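Local coordinates for protein lipoxygenase (Cyanothece sp., PDB 5EK8) that probably catalyses the insertion of both atoms of molecular oxygen into a lipid substrate, using a non-heme iron, as lipoxygenases do, at residues Q614-I617 and F618-N622. Residues are numbered along the deposited sequence; the frame is centred on the assembly and turned at random.
Sequences QVYI and FSVLN
Gln-614 and Phe-618, Val-615 and Ser-619, Tyr-616 and Val-620, and Ile-617 and Leu-621 pair at i to i+4 spacing along one alpha-helix, 608-623, of the lipoxygenase fold. Four backbone N-H···O=C bonds join the two turns. The amide of Gln-614 and the ring of Phe-618 stand steeply to each other, their planes 74° apart, and the nearest approach of the two side chains is Gln-614 CG to Phe-618 CE2, 3.5 Å. With CG anti to the backbone N and the chain extended beyond it, Gln-614 carries NE2 past the ring to the carbonyls of Gly-581 and Asn-587. Beyond the pair, the Phe-618 side chain packs on Leu-351 and Glu-355 of helix 337-377 and on Gln-577 of helix 577-581; replacing it with an alanine would probably open a gap between these helices and leave the Gln-614 methylene chain without its aromatic neighbour. On the flank that meets helix 188-214, Val-620 lays CG2 over one face of the Tyr-616 ring, a CH-pi contact 4.0 Å from the centroid and 20° off the ring normal; the phenol OH is hydrogen-bonded to Thr-202 OG1. Ile-617 and Leu-621 lie side by side, pointing the same way, with Ile-617 CG2 and Leu-621 CD1 3.7 Å apart. Leu-621 carries this side of the helix to the iron site: its side chain is about 6 Å from the bound iron and about 4 Å from the side chain of the iron ligand Ile-668. Val-615 O is gripped twice, by the backbone N of Ser-619 at 2.9 Å and by its hydroxyl, the two donors arriving from opposite faces of the carbonyl plane. Ser-619 OG, beside its own backbone N, sits above that plane, 36° out of it.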
loop_
_atom_site.group_PDB
_atom_site.type_symbol
_atom_site.label_atom_id
_atom_site.label_comp_id
_atom_site.label_asym_id
_atom_site.label_seq_id
_atom_site.Cartn_x
_atom_site.Cartn_y
_atom_site.Cartn_z
ATOM N N GLN A 614 -18.075 -0.503 9.428
ATOM C CA GLN A 614 -16.818 -0.245 10.130
ATOM C C GLN A 614 -16.189 -1.543 10.617
ATOM O O GLN A 614 -15.073 -1.914 10.205
ATOM C CB GLN A 614 -17.041 0.695 11.319
ATOM C CG GLN A 614 -15.812 0.879 12.212
ATOM C CD GLN A 614 -16.102 1.724 13.446
ATOM O OE1 GLN A 614 -17.088 2.461 13.489
ATOM N NE2 GLN A 614 -15.246 1.616 14.460
ATOM N N VAL A 615 -16.921 -2.241 11.486
ATOM C CA VAL A 615 -16.408 -3.479 12.065
ATOM C C VAL A 615 -16.095 -4.520 10.985
ATOM O O VAL A 615 -15.056 -5.190 11.026
ATOM C CB VAL A 615 -17.396 -4.070 13.080
ATOM C CG1 VAL A 615 -16.783 -5.285 13.771
ATOM C CG2 VAL A 615 -17.791 -3.008 14.098
ATOM N N TYR A 616 -16.990 -4.630 10.009
ATOM C CA TYR A 616 -16.811 -5.560 8.899
ATOM C C TYR A 616 -15.493 -5.332 8.170
ATOM O O TYR A 616 -14.680 -6.248 8.043
ATOM C CB TYR A 616 -17.973 -5.446 7.913
ATOM C CG TYR A 616 -17.784 -6.241 6.642
ATOM C CD1 TYR A 616 -17.911 -7.621 6.641
ATOM C CD2 TYR A 616 -17.488 -5.607 5.440
ATOM C CE1 TYR A 616 -17.740 -8.348 5.483
ATOM C CE2 TYR A 616 -17.320 -6.328 4.273
ATOM C CZ TYR A 616 -17.444 -7.699 4.302
ATOM O OH TYR A 616 -17.277 -8.433 3.152
ATOM N N ILE A 617 -15.285 -4.104 7.704
ATOM C CA ILE A 617 -14.095 -3.774 6.938
ATOM C C ILE A 617 -12.830 -3.972 7.759
ATOM O O ILE A 617 -11.858 -4.533 7.258
ATOM C CB ILE A 617 -14.139 -2.323 6.410
ATOM C CG1 ILE A 617 -15.188 -2.192 5.309
ATOM C CG2 ILE A 617 -12.784 -1.908 5.852
ATOM C CD1 ILE A 617 -14.901 -3.062 4.106
ATOM N N PHE A 618 -12.829 -3.524 9.012
ATOM C CA PHE A 618 -11.619 -3.683 9.821
ATOM C C PHE A 618 -11.271 -5.162 10.005
ATOM O O PHE A 618 -10.116 -5.580 9.806
ATOM C CB PHE A 618 -11.778 -3.004 11.179
ATOM C CG PHE A 618 -11.738 -1.512 11.113
ATOM C CD1 PHE A 618 -11.123 -0.870 10.052
ATOM C CD2 PHE A 618 -12.313 -0.747 12.108
ATOM C CE1 PHE A 618 -11.086 0.510 9.982
ATOM C CE2 PHE A 618 -12.277 0.636 12.048
ATOM C CZ PHE A 618 -11.664 1.265 10.983
ATOM N N SER A 619 -12.286 -5.949 10.357
ATOM C CA SER A 619 -12.123 -7.381 10.598
ATOM C C SER A 619 -11.671 -8.134 9.349
ATOM O O SER A 619 -10.877 -9.074 9.431
ATOM C CB SER A 619 -13.431 -7.969 11.115
ATOM O OG SER A 619 -13.971 -7.150 12.138
ATOM N N VAL A 620 -12.180 -7.716 8.196
ATOM C CA VAL A 620 -11.771 -8.299 6.922
ATOM C C VAL A 620 -10.319 -7.952 6.605
ATOM O O VAL A 620 -9.503 -8.837 6.339
ATOM C CB VAL A 620 -12.672 -7.820 5.760
ATOM C CG1 VAL A 620 -11.953 -7.959 4.418
ATOM C CG2 VAL A 620 -13.989 -8.582 5.753
ATOM N N LEU A 621 -10.006 -6.660 6.649
ATOM C CA LEU A 621 -8.690 -6.165 6.263
ATOM C C LEU A 621 -7.570 -6.725 7.134
ATOM O O LEU A 621 -6.478 -6.999 6.636
ATOM C CB LEU A 621 -8.660 -4.634 6.303
ATOM C CG LEU A 621 -9.428 -3.894 5.204
ATOM C CD1 LEU A 621 -9.117 -2.398 5.241
ATOM C CD2 LEU A 621 -9.123 -4.483 3.832
ATOM N N ASN A 622 -7.818 -6.894 8.429
ATOM C CA ASN A 622 -6.779 -7.481 9.267
ATOM C C ASN A 622 -6.899 -9.011 9.330
ATOM O O ASN A 622 -5.965 -9.695 9.747
ATOM C CB ASN A 622 -6.803 -6.856 10.672
ATOM C CG ASN A 622 -7.395 -7.783 11.734
ATOM O OD1 ASN A 622 -8.505 -8.308 11.589
ATOM N ND2 ASN A 622 -6.649 -7.978 12.817
#